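Local coordinates for protein probable fatty acyl-CoA transferase Rv3272 (Mycobacterium tuberculosis, PDB 5YX6) that probably acts as a family III CoA transferase in fatty acid metabolism, binding fatty acyl-CoAs of varying chain length with highest affinity for palmitoyl-CoA, at residues Gly259-Ser264 and Gln320-Asn325; Tyr276-Pro281 and Leu308-Lys313; Thr314-Val319 and Ala329-Thr334. All blocks are in the same frame, centred on the assembly; numbering follows the deposited sequence.

Interaction 1. Residues Gly259-Ser264 and Gln320-Asn325; sequences GYIVIS and QLLQAN
Ile261 and Ile263 meet Leu322 through methyl and methylene groups alone, and no flat group joins the two segments directly; the Trp318 side chain, one turn before Leu322 on the helix, also packs on Ile261, and the Gln323 amide donates from NE2 to Ala329 O. The contact is a helix packed on one face of a sheet: strand 260-264 is the central strand of a three-stranded antiparallel sheet, and helix 315-324 covers it, probably in the small domain, apart from the parallel sheet of the Rossmann domain. Ile261 points at the helix; two residues on, Ile263 reaches it only with its CG1-CD1 arm, whereas Val262, between them, packs against Leu147 of the second subunit. The spacing is generous, with 8.8 Å between Ile263 CA and Leu322 CA, and just 86 Å² is buried, so long side chains must bridge the gap. Ile261 does this fully extended (chi1 -173°, chi2 -178°) and brings CD1 to 4.0 Å from Leu322 CD2. The arm of Ile263, anti to the carbonyl carbon (chi1 -61°), swings toward Leu322 and crosses that side chain at about a right angle. Both isoleucines thus converge on a single methyl. Leu322 also packs on Ala329 and Leu327, and its CD2 lies 3.8 Å from Ile263 CD1 and 4.0 Å from Ile263 CG1.

Interaction 2. Residues Tyr276-Pro281 and Leu308-Lys313; sequences YLIGRP and LALASK
Ala309 presses its CB against Ile278 and Arg280, two residues of the turn that follows helix 268-277. The methyl is met by the end of one side chain and the base of the other: Ile278 CD1 stands 3.9 Å from Ala309 CB, and Arg280 CG is closer, 3.7 Å from Ala309 CB. Ile278 O adds a backbone contact at 3.8 Å from Ala309 CB. Because Ile278 CG1 sits between the backbone N and the carbonyl carbon (chi1 64°), its two branches part: CD1 serves Ala309, while CG2 faces Leu310 CD2 at 4.1 Å, the two side chains lying aslant. This geometry rests on a Schellman motif that ends helix 268-277, with Gly279 as the C-prime residue at positive phi, Gly279 N bonded to Tyr276 O and Arg280 N to Cys275 O. The chain leaves the motif with Ile278 and Arg280 both pointing at the C-terminal end of helix 299-310. Bent at chi2 and chi3 (-71° and -49°), Arg280 carries its guanidinium away from Ala309 into salt bridges, NE with Asp282 and NH2 with Glu305 of the opposing helix. A weak bond of 3.4 Å from Ser312 OG reaches Ala309 O.

Interaction 3. Residues Thr314-Val319 and Ala329-Thr334; sequences TATEWV and ACLAHT
Leu331 and Val319 carry most of the van der Waals contact between the first turns of helix 315-324 and the strand that returns to it. Leu331 splits its two methyls: CD2 makes an apolar contact 3.5 Å from Ala315 CB, a tight approach, and CD1 lies 3.8 Å from Thr316 OG1 at the more exposed edge. The branch gets there because CG is anti to the carbonyl carbon (chi1 -57°), which bends a side chain whose CB does not aim at the helix round toward it. Val319 comes from one turn further along and uses CG2 twice, in apolar contact at 3.9 Å from Leu331 CD2 and, over the strand backbone, at 3.7 Å from Cys330 C. On its far side Leu331 offers CB to one face of the His333 ring, 4.0 Å above the plane and shifted toward the rim. Cys330 points away from the helix and packs on Glu152 of the second subunit.

No hydrogen bond joins the two segments. Thr314 is the N-cap of the helix and forms a capping box with Glu317: Glu317 N donates to Thr314 OG1 at 3.3 Å, and Thr314 N returns a bond of 2.9 Å to Glu317 OE1, reaching it from above the carboxylate plane. The box caps the first turn of the helix, from which Ala315 meets the strand.

Helix 315-319 and strand 329-331 run roughly antiparallel, at 151° with axes 7.9 Å apart. Within this chain the strand is an outer one of the three-stranded antiparallel sheet. Ala315, Trp318 and Val319 also pack on Ile261 of strand 260-264, so the helix lies over both strands.

How the interactions relate
Strand 260-264 comes first in the chain, followed by helix 268-277; the turn after it meets the end of helix 299-310 in interaction 2, closing a loop of 26 mostly helical residues. That loop lies wholly within the longer one that interaction 1 closes when helix 315-324 reaches back to the strand. Interaction 3 begins on the same helix before interaction 1 is complete and closes a short loop of nine residues at strand 328-331, so the two cross. Trp318 links interactions 2 and 3 through a probable hydrogen bond from NE1 to Leu310 O. Interactions 1 and 3 tie helix 315-324 to the sheet, and interaction 2 ties two helical elements lying between strand 260-264 and that helix.

Interaction 1. Residues Gly259-Ser264 and Gln320-Asn325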
ATOM      1  N   GLY A 259      17.309  14.156 -20.680  1.00 50.59           N
ATOM      2  CA  GLY A 259      16.563  13.446 -19.666  1.00 46.54           C
ATOM      3  C   GLY A 259      15.210  13.024 -20.192  1.00 46.93           C
ATOM      4  O   GLY A 259      14.850  13.318 -21.335  1.00 47.98           O
ATOM      5  N   TYR A 260      14.458  12.326 -19.352  1.00 38.82           N
ATOM      6  CA  TYR A 260      13.114  11.904 -19.703  1.00 37.97           C
ATOM      7  C   TYR A 260      12.060  12.763 -19.018  1.00 34.84           C
ATOM      8  O   TYR A 260      12.285  13.277 -17.921  1.00 37.79           O
ATOM      9  CB  TYR A 260      12.902  10.450 -19.318  1.00 33.93           C
ATOM     10  CG  TYR A 260      13.377   9.464 -20.343  1.00 37.19           C
ATOM     11  CD1 TYR A 260      14.714   9.083 -20.405  1.00 40.30           C
ATOM     12  CD2 TYR A 260      12.483   8.892 -21.235  1.00 34.97           C
ATOM     13  CE1 TYR A 260      15.149   8.163 -21.348  1.00 42.46           C
ATOM     14  CE2 TYR A 260      12.901   7.973 -22.173  1.00 40.39           C
ATOM     15  CZ  TYR A 260      14.235   7.610 -22.227  1.00 44.29           C
ATOM     16  OH  TYR A 260      14.643   6.689 -23.167  1.00 48.29           O
ATOM     17  N   ILE A 261      10.904  12.905 -19.659  1.00 32.68           N
ATOM     18  CA  ILE A 261       9.776  13.566 -19.019  1.00 30.25           C
ATOM     19  C   ILE A 261       8.587  12.612 -18.974  1.00 29.76           C
ATOM     20  O   ILE A 261       8.301  11.906 -19.938  1.00 33.32           O
ATOM     21  CB  ILE A 261       9.370  14.892 -19.741  1.00 29.11           C
ATOM     22  CG1 ILE A 261       8.288  15.631 -18.940  1.00 25.80           C
ATOM     23  CG2 ILE A 261       8.881  14.631 -21.165  1.00 26.43           C
ATOM     24  CD1 ILE A 261       7.796  16.903 -19.602  1.00 32.06           C
ATOM     25  N   VAL A 262       7.905  12.594 -17.840  1.00 29.23           N
ATOM     26  CA  VAL A 262       6.675  11.836 -17.687  1.00 32.23           C
ATOM     27  C   VAL A 262       5.466  12.739 -17.943  1.00 32.21           C
ATOM     28  O   VAL A 262       5.321  13.760 -17.289  1.00 30.08           O
ATOM     29  CB  VAL A 262       6.583  11.229 -16.275  1.00 32.85           C
ATOM     30  CG1 VAL A 262       5.270  10.502 -16.093  1.00 31.72           C
ATOM     31  CG2 VAL A 262       7.776  10.305 -16.018  1.00 28.70           C
ATOM     32  N   ILE A 263       4.615  12.360 -18.895  1.00 28.81           N
ATOM     33  CA  ILE A 263       3.447  13.153 -19.267  1.00 27.93           C
ATOM     34  C   ILE A 263       2.173  12.324 -19.273  1.00 30.98           C
ATOM     35  O   ILE A 263       2.149  11.219 -19.806  1.00 33.92           O
ATOM     36  CB  ILE A 263       3.599  13.785 -20.679  1.00 28.33           C
ATOM     37  CG1 ILE A 263       4.800  14.729 -20.748  1.00 29.92           C
ATOM     38  CG2 ILE A 263       2.342  14.525 -21.064  1.00 23.50           C
ATOM     39  CD1 ILE A 263       5.148  15.163 -22.175  1.00 28.66           C
ATOM     40  N   SER A 264       1.108  12.859 -18.694  1.00 31.07           N
ATOM     41  CA  SER A 264      -0.208  12.252 -18.858  1.00 38.13           C
ATOM     42  C   SER A 264      -1.208  13.294 -19.354  1.00 39.34           C
ATOM     43  O   SER A 264      -1.610  14.191 -18.614  1.00 43.20           O
ATOM     44  CB  SER A 264      -0.696  11.624 -17.554  1.00 35.16           C
ATOM     45  OG  SER A 264      -1.863  10.859 -17.798  1.00 39.08           O
ATOM     46  N   GLN A 320       8.263  22.619 -16.657  1.00 32.42           N
ATOM     47  CA  GLN A 320       7.892  23.987 -16.343  1.00 33.02           C
ATOM     48  C   GLN A 320       6.776  24.508 -17.259  1.00 36.28           C
ATOM     49  O   GLN A 320       5.837  25.149 -16.797  1.00 37.04           O
ATOM     50  CB  GLN A 320       9.120  24.885 -16.428  1.00 38.37           C
ATOM     51  CG  GLN A 320       8.843  26.343 -16.122  1.00 47.10           C
ATOM     52  CD  GLN A 320      10.093  27.080 -15.674  1.00 66.02           C
ATOM     53  OE1 GLN A 320      11.177  26.490 -15.583  1.00 68.71           O
ATOM     54  NE2 GLN A 320       9.949  28.372 -15.385  1.00 62.26           N
ATOM     55  N   LEU A 321       6.878  24.234 -18.556  1.00 37.44           N
ATOM     56  CA  LEU A 321       5.898  24.735 -19.515  1.00 32.45           C
ATOM     57  C   LEU A 321       4.554  24.018 -19.395  1.00 29.70           C
ATOM     58  O   LEU A 321       3.497  24.640 -19.410  1.00 33.07           O
ATOM     59  CB  LEU A 321       6.424  24.592 -20.947  1.00 25.09           C
ATOM     60  CG  LEU A 321       5.443  25.017 -22.047  1.00 33.26           C
ATOM     61  CD1 LEU A 321       5.168  26.520 -21.984  1.00 27.91           C
ATOM     62  CD2 LEU A 321       5.935  24.617 -23.426  1.00 33.39           C
ATOM     63  N   LEU A 322       4.601  22.700 -19.292  1.00 30.02           N
ATOM     64  CA  LEU A 322       3.384  21.913 -19.273  1.00 30.26           C
ATOM     65  C   LEU A 322       2.600  22.105 -17.972  1.00 35.00           C
ATOM     66  O   LEU A 322       1.367  22.093 -17.981  1.00 34.16           O
ATOM     67  CB  LEU A 322       3.708  20.446 -19.498  1.00 32.10           C
ATOM     68  CG  LEU A 322       3.641  19.897 -20.922  1.00 32.68           C
ATOM     69  CD1 LEU A 322       4.089  20.905 -21.958  1.00 34.35           C
ATOM     70  CD2 LEU A 322       4.502  18.676 -21.001  1.00 25.70           C
ATOM     71  N   GLN A 323       3.307  22.291 -16.860  1.00 31.00           N
ATOM     72  CA  GLN A 323       2.631  22.495 -15.583  1.00 34.20           C
ATOM     73  C   GLN A 323       2.006  23.889 -15.520  1.00 33.73           C
ATOM     74  O   GLN A 323       0.917  24.064 -14.977  1.00 32.35           O
ATOM     75  CB  GLN A 323       3.600  22.287 -14.407  1.00 33.32           C
ATOM     76  CG  GLN A 323       3.923  20.821 -14.127  1.00 33.41           C
ATOM     77  CD  GLN A 323       4.791  20.611 -12.880  1.00 35.94           C
ATOM     78  OE1 GLN A 323       5.223  21.566 -12.229  1.00 32.76           O
ATOM     79  NE2 GLN A 323       5.051  19.356 -12.554  1.00 27.26           N
ATOM     80  N   ALA A 324       2.676  24.878 -16.103  1.00 32.06           N
ATOM     81  CA  ALA A 324       2.140  26.235 -16.092  1.00 33.67           C
ATOM     82  C   ALA A 324       0.823  26.297 -16.864  1.00 33.16           C
ATOM     83  O   ALA A 324       0.025  27.197 -16.658  1.00 37.52           O
ATOM     84  CB  ALA A 324       3.149  27.223 -16.664  1.00 30.85           C
ATOM     85  N   ASN A 325       0.600  25.324 -17.738  1.00 34.19           N
ATOM     86  CA  ASN A 325      -0.624  25.255 -18.518  1.00 28.19           C
ATOM     87  C   ASN A 325      -1.549  24.143 -18.060  1.00 31.79           C
ATOM     88  O   ASN A 325      -2.438  23.722 -18.795  1.00 32.36           O
ATOM     89  CB  ASN A 325      -0.290  25.067 -19.997  1.00 34.96           C
ATOM     90  CG  ASN A 325       0.206  26.345 -20.646  1.00 38.75           C
ATOM     91  OD1 ASN A 325       1.374  26.726 -20.518  1.00 34.67           O
ATOM     92  ND2 ASN A 325      -0.692  27.020 -21.350  1.00 41.69           N
TER

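Interaction 2. Residues Tyr276-Pro281 and Leu308-Lys313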
ATOM      1  N   TYR A 276      -0.632  21.674 -29.114  1.00 32.03           N
ATOM      2  CA  TYR A 276      -0.304  23.064 -29.412  1.00 28.84           C
ATOM      3  C   TYR A 276       0.969  23.475 -28.678  1.00 32.86           C
ATOM      4  O   TYR A 276       1.788  24.215 -29.221  1.00 34.68           O
ATOM      5  CB  TYR A 276      -1.461  24.011 -29.050  1.00 31.70           C
ATOM      6  CG  TYR A 276      -2.689  23.811 -29.918  1.00 31.18           C
ATOM      7  CD1 TYR A 276      -2.703  24.194 -31.261  1.00 33.97           C
ATOM      8  CD2 TYR A 276      -3.838  23.240 -29.390  1.00 32.32           C
ATOM      9  CE1 TYR A 276      -3.837  23.988 -32.056  1.00 33.59           C
ATOM     10  CE2 TYR A 276      -4.968  23.034 -30.167  1.00 32.75           C
ATOM     11  CZ  TYR A 276      -4.967  23.409 -31.494  1.00 34.55           C
ATOM     12  OH  TYR A 276      -6.105  23.193 -32.240  1.00 37.57           O
ATOM     13  N   LEU A 277       1.131  23.006 -27.441  1.00 33.08           N
ATOM     14  CA  LEU A 277       2.267  23.424 -26.611  1.00 31.65           C
ATOM     15  C   LEU A 277       3.620  22.920 -27.114  1.00 28.54           C
ATOM     16  O   LEU A 277       4.631  23.587 -26.928  1.00 27.70           O
ATOM     17  CB  LEU A 277       2.067  22.973 -25.152  1.00 36.07           C
ATOM     18  CG  LEU A 277       1.022  23.760 -24.349  1.00 36.16           C
ATOM     19  CD1 LEU A 277       0.811  23.165 -22.963  1.00 34.49           C
ATOM     20  CD2 LEU A 277       1.405  25.235 -24.254  1.00 34.81           C
ATOM     21  N   ILE A 278       3.639  21.745 -27.740  1.00 28.08           N
ATOM     22  CA  ILE A 278       4.876  21.183 -28.284  1.00 33.35           C
ATOM     23  C   ILE A 278       5.113  21.591 -29.736  1.00 36.00           C
ATOM     24  O   ILE A 278       6.021  21.077 -30.394  1.00 39.67           O
ATOM     25  CB  ILE A 278       4.881  19.646 -28.218  1.00 31.44           C
ATOM     26  CG1 ILE A 278       3.774  19.090 -29.111  1.00 28.52           C
ATOM     27  CG2 ILE A 278       4.722  19.175 -26.781  1.00 34.48           C
ATOM     28  CD1 ILE A 278       3.712  17.600 -29.159  1.00 33.74           C
ATOM     29  N   GLY A 279       4.273  22.487 -30.245  1.00 36.40           N
ATOM     30  CA  GLY A 279       4.435  23.003 -31.590  1.00 34.01           C
ATOM     31  C   GLY A 279       3.979  22.032 -32.660  1.00 34.82           C
ATOM     32  O   GLY A 279       4.573  21.965 -33.729  1.00 38.25           O
ATOM     33  N   ARG A 280       2.945  21.252 -32.377  1.00 33.38           N
ATOM     34  CA  ARG A 280       2.475  20.275 -33.354  1.00 35.43           C
ATOM     35  C   ARG A 280       0.950  20.247 -33.513  1.00 39.18           C
ATOM     36  O   ARG A 280       0.312  19.230 -33.222  1.00 39.95           O
ATOM     37  CB  ARG A 280       2.988  18.877 -32.986  1.00 40.36           C
ATOM     38  CG  ARG A 280       4.516  18.726 -33.037  1.00 39.69           C
ATOM     39  CD  ARG A 280       5.046  18.752 -34.489  1.00 40.30           C
ATOM     40  NE  ARG A 280       4.282  17.835 -35.331  1.00 39.93           N
ATOM     41  CZ  ARG A 280       4.608  16.561 -35.528  1.00 47.03           C
ATOM     42  NH1 ARG A 280       5.703  16.049 -34.958  1.00 37.20           N
ATOM     43  NH2 ARG A 280       3.839  15.798 -36.298  1.00 41.88           N
ATOM     44  N   PRO A 281       0.360  21.361 -33.986  1.00 34.36           N
ATOM     45  CA  PRO A 281      -1.092  21.450 -34.199  1.00 37.79           C
ATOM     46  C   PRO A 281      -1.642  20.405 -35.171  1.00 42.06           C
ATOM     47  O   PRO A 281      -2.832  20.081 -35.121  1.00 45.61           O
ATOM     48  CB  PRO A 281      -1.284  22.855 -34.779  1.00 36.93           C
ATOM     49  CG  PRO A 281      -0.021  23.590 -34.483  1.00 39.93           C
ATOM     50  CD  PRO A 281       1.058  22.572 -34.444  1.00 36.41           C
ATOM     51  N   LEU A 308       9.961  13.351 -31.409  1.00 33.62           N
ATOM     52  CA  LEU A 308      10.480  14.280 -32.424  1.00 35.72           C
ATOM     53  C   LEU A 308      10.264  15.726 -31.984  1.00 34.24           C
ATOM     54  O   LEU A 308      11.169  16.551 -32.063  1.00 33.06           O
ATOM     55  CB  LEU A 308       9.825  14.038 -33.787  1.00 35.99           C
ATOM     56  CG  LEU A 308      10.355  12.814 -34.551  1.00 39.92           C
ATOM     57  CD1 LEU A 308       9.557  12.569 -35.823  1.00 46.65           C
ATOM     58  CD2 LEU A 308      11.840  12.940 -34.861  1.00 36.93           C
ATOM     59  N   ALA A 309       9.077  16.011 -31.456  1.00 36.93           N
ATOM     60  CA  ALA A 309       8.750  17.367 -31.019  1.00 34.09           C
ATOM     61  C   ALA A 309       9.413  17.740 -29.697  1.00 36.80           C
ATOM     62  O   ALA A 309       9.857  18.878 -29.526  1.00 34.33           O
ATOM     63  CB  ALA A 309       7.238  17.530 -30.907  1.00 32.42           C
ATOM     64  N   LEU A 310       9.493  16.788 -28.767  1.00 35.09           N
ATOM     65  CA  LEU A 310      10.058  17.064 -27.444  1.00 34.62           C
ATOM     66  C   LEU A 310      11.566  17.280 -27.466  1.00 36.25           C
ATOM     67  O   LEU A 310      12.153  17.746 -26.487  1.00 36.47           O
ATOM     68  CB  LEU A 310       9.704  15.939 -26.472  1.00 37.50           C
ATOM     69  CG  LEU A 310       8.214  15.863 -26.151  1.00 40.07           C
ATOM     70  CD1 LEU A 310       7.873  14.543 -25.508  1.00 35.52           C
ATOM     71  CD2 LEU A 310       7.820  17.031 -25.264  1.00 35.65           C
ATOM     72  N   ALA A 311      12.192  16.952 -28.590  1.00 39.74           N
ATOM     73  CA  ALA A 311      13.636  17.104 -28.745  1.00 38.55           C
ATOM     74  C   ALA A 311      14.129  18.556 -28.642  1.00 39.99           C
ATOM     75  O   ALA A 311      15.319  18.777 -28.424  1.00 41.62           O
ATOM     76  CB  ALA A 311      14.077  16.500 -30.066  1.00 33.64           C
ATOM     77  N   SER A 312      13.231  19.537 -28.769  1.00 35.81           N
ATOM     78  CA  SER A 312      13.645  20.948 -28.809  1.00 39.48           C
ATOM     79  C   SER A 312      13.954  21.583 -27.451  1.00 43.82           C
ATOM     80  O   SER A 312      14.508  22.689 -27.390  1.00 41.55           O
ATOM     81  CB  SER A 312      12.550  21.799 -29.478  1.00 45.10           C
ATOM     82  OG  SER A 312      12.026  21.176 -30.643  1.00 52.24           O
ATOM     83  N   LYS A 313      13.612  20.890 -26.367  1.00 40.91           N
ATOM     84  CA  LYS A 313      13.850  21.406 -25.020  1.00 38.35           C
ATOM     85  C   LYS A 313      14.286  20.300 -24.060  1.00 37.53           C
ATOM     86  O   LYS A 313      14.029  19.120 -24.305  1.00 34.72           O
ATOM     87  CB  LYS A 313      12.586  22.079 -24.474  1.00 40.27           C
ATOM     88  CG  LYS A 313      12.135  23.347 -25.191  1.00 37.79           C
ATOM     89  CD  LYS A 313      10.698  23.699 -24.788  1.00 41.61           C
ATOM     90  CE  LYS A 313      10.385  25.182 -24.937  1.00 44.99           C
ATOM     91  NZ  LYS A 313      10.571  25.659 -26.332  1.00 46.59           N
TER

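Interaction 3. Residues Thr314-Val319 and Ala329-Thr334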
ATOM      1  N   THR A 314      14.946  20.692 -22.974  1.00 34.35           N
ATOM      2  CA  THR A 314      15.227  19.776 -21.877  1.00 39.14           C
ATOM      3  C   THR A 314      13.937  19.411 -21.151  1.00 40.59           C
ATOM      4  O   THR A 314      12.950  20.146 -21.214  1.00 38.99           O
ATOM      5  CB  THR A 314      16.212  20.379 -20.863  1.00 40.55           C
ATOM      6  OG1 THR A 314      15.565  21.423 -20.128  1.00 38.04           O
ATOM      7  CG2 THR A 314      17.424  20.940 -21.567  1.00 43.11           C
ATOM      8  N   ALA A 315      13.947  18.275 -20.462  1.00 39.27           N
ATOM      9  CA  ALA A 315      12.772  17.812 -19.732  1.00 35.47           C
ATOM     10  C   ALA A 315      12.345  18.817 -18.658  1.00 37.47           C
ATOM     11  O   ALA A 315      11.157  19.029 -18.441  1.00 36.26           O
ATOM     12  CB  ALA A 315      13.029  16.448 -19.117  1.00 33.93           C
ATOM     13  N   THR A 316      13.311  19.425 -17.978  1.00 37.99           N
ATOM     14  CA  THR A 316      12.997  20.438 -16.972  1.00 37.62           C
ATOM     15  C   THR A 316      12.217  21.591 -17.594  1.00 38.38           C
ATOM     16  O   THR A 316      11.251  22.088 -17.010  1.00 35.75           O
ATOM     17  CB  THR A 316      14.271  20.985 -16.298  1.00 42.93           C
ATOM     18  OG1 THR A 316      14.918  19.928 -15.589  1.00 53.20           O
ATOM     19  CG2 THR A 316      13.928  22.078 -15.307  1.00 46.73           C
ATOM     20  N   GLU A 317      12.638  22.015 -18.779  1.00 37.03           N
ATOM     21  CA  GLU A 317      11.947  23.094 -19.481  1.00 39.02           C
ATOM     22  C   GLU A 317      10.529  22.685 -19.870  1.00 33.74           C
ATOM     23  O   GLU A 317       9.592  23.462 -19.710  1.00 34.88           O
ATOM     24  CB  GLU A 317      12.732  23.526 -20.715  1.00 36.18           C
ATOM     25  CG  GLU A 317      14.013  24.269 -20.383  1.00 44.31           C
ATOM     26  CD  GLU A 317      14.985  24.339 -21.567  1.00 59.75           C
ATOM     27  OE1 GLU A 317      14.786  23.601 -22.568  1.00 52.19           O
ATOM     28  OE2 GLU A 317      15.954  25.130 -21.488  1.00 61.57           O
ATOM     29  N   TRP A 318      10.368  21.473 -20.390  1.00 33.19           N
ATOM     30  CA  TRP A 318       9.038  20.997 -20.747  1.00 32.29           C
ATOM     31  C   TRP A 318       8.136  20.862 -19.512  1.00 36.26           C
ATOM     32  O   TRP A 318       6.931  21.147 -19.588  1.00 33.57           O
ATOM     33  CB  TRP A 318       9.108  19.658 -21.471  1.00 32.01           C
ATOM     34  CG  TRP A 318       9.583  19.719 -22.887  1.00 39.66           C
ATOM     35  CD1 TRP A 318      10.679  19.091 -23.410  1.00 35.61           C
ATOM     36  CD2 TRP A 318       8.970  20.423 -23.972  1.00 41.91           C
ATOM     37  NE1 TRP A 318      10.789  19.368 -24.748  1.00 39.33           N
ATOM     38  CE2 TRP A 318       9.754  20.184 -25.120  1.00 38.40           C
ATOM     39  CE3 TRP A 318       7.834  21.234 -24.085  1.00 36.06           C
ATOM     40  CZ2 TRP A 318       9.436  20.721 -26.365  1.00 39.99           C
ATOM     41  CZ3 TRP A 318       7.524  21.771 -25.325  1.00 38.50           C
ATOM     42  CH2 TRP A 318       8.321  21.514 -26.447  1.00 36.41           C
ATOM     43  N   VAL A 319       8.711  20.438 -18.383  1.00 28.73           N
ATOM     44  CA  VAL A 319       7.929  20.278 -17.163  1.00 32.98           C
ATOM     45  C   VAL A 319       7.379  21.630 -16.713  1.00 34.38           C
ATOM     46  O   VAL A 319       6.186  21.771 -16.431  1.00 34.17           O
ATOM     47  CB  VAL A 319       8.759  19.665 -16.009  1.00 34.28           C
ATOM     48  CG1 VAL A 319       8.085  19.952 -14.670  1.00 35.52           C
ATOM     49  CG2 VAL A 319       8.960  18.162 -16.212  1.00 29.27           C
ATOM     50  N   ALA A 329       2.656  16.533 -15.703  1.00 30.39           N
ATOM     51  CA  ALA A 329       3.990  16.205 -16.171  1.00 32.20           C
ATOM     52  C   ALA A 329       4.996  16.374 -15.044  1.00 35.25           C
ATOM     53  O   ALA A 329       4.824  17.244 -14.185  1.00 33.52           O
ATOM     54  CB  ALA A 329       4.374  17.076 -17.367  1.00 31.44           C
ATOM     55  N   CYS A 330       6.042  15.548 -15.049  1.00 28.44           N
ATOM     56  CA  CYS A 330       7.104  15.654 -14.049  1.00 30.95           C
ATOM     57  C   CYS A 330       8.376  14.975 -14.523  1.00 27.57           C
ATOM     58  O   CYS A 330       8.356  14.221 -15.494  1.00 31.01           O
ATOM     59  CB  CYS A 330       6.667  15.017 -12.732  1.00 29.16           C
ATOM     60  SG  CYS A 330       6.449  13.223 -12.875  1.00 33.99           S
ATOM     61  N   LEU A 331       9.484  15.253 -13.841  1.00 29.58           N
ATOM     62  CA  LEU A 331      10.704  14.459 -14.016  1.00 31.99           C
ATOM     63  C   LEU A 331      10.565  13.148 -13.259  1.00 31.37           C
ATOM     64  O   LEU A 331       9.884  13.084 -12.223  1.00 32.33           O
ATOM     65  CB  LEU A 331      11.944  15.203 -13.512  1.00 31.61           C
ATOM     66  CG  LEU A 331      12.249  16.572 -14.117  1.00 42.43           C
ATOM     67  CD1 LEU A 331      13.486  17.165 -13.460  1.00 41.92           C
ATOM     68  CD2 LEU A 331      12.408  16.473 -15.628  1.00 35.23           C
ATOM     69  N   ALA A 332      11.238  12.113 -13.741  1.00 33.02           N
ATOM     70  CA  ALA A 332      11.334  10.870 -12.989  1.00 29.70           C
ATOM     71  C   ALA A 332      12.494  10.970 -12.011  1.00 28.83           C
ATOM     72  O   ALA A 332      13.596  10.520 -12.308  1.00 36.91           O
ATOM     73  CB  ALA A 332      11.514   9.694 -13.922  1.00 27.46           C
ATOM     74  N   HIS A 333      12.244  11.587 -10.861  1.00 26.91           N
ATOM     75  CA  HIS A 333      13.282  11.826  -9.861  1.00 28.28           C
ATOM     76  C   HIS A 333      13.845  10.528  -9.318  1.00 34.85           C
ATOM     77  O   HIS A 333      13.119   9.540  -9.180  1.00 34.09           O
ATOM     78  CB  HIS A 333      12.755  12.634  -8.675  1.00 33.24           C
ATOM     79  CG  HIS A 333      12.234  13.992  -9.026  1.00 40.79           C
ATOM     80  ND1 HIS A 333      13.059  15.038  -9.378  1.00 37.47           N
ATOM     81  CD2 HIS A 333      10.973  14.487  -9.028  1.00 38.60           C
ATOM     82  CE1 HIS A 333      12.325  16.113  -9.605  1.00 43.07           C
ATOM     83  NE2 HIS A 333      11.057  15.806  -9.398  1.00 36.61           N
ATOM     84  N   THR A 334      15.137  10.554  -8.999  1.00 35.47           N
ATOM     85  CA  THR A 334      15.779   9.521  -8.195  1.00 34.76           C
ATOM     86  C   THR A 334      15.502   9.787  -6.719  1.00 33.69           C
ATOM     87  O   THR A 334      15.101  10.897  -6.344  1.00 31.74           O
ATOM     88  CB  THR A 334      17.306   9.493  -8.406  1.00 35.50           C
ATOM     89  OG1 THR A 334      17.882  10.700  -7.888  1.00 36.55           O
ATOM     90  CG2 THR A 334      17.643   9.353  -9.890  1.00 35.83           C
TER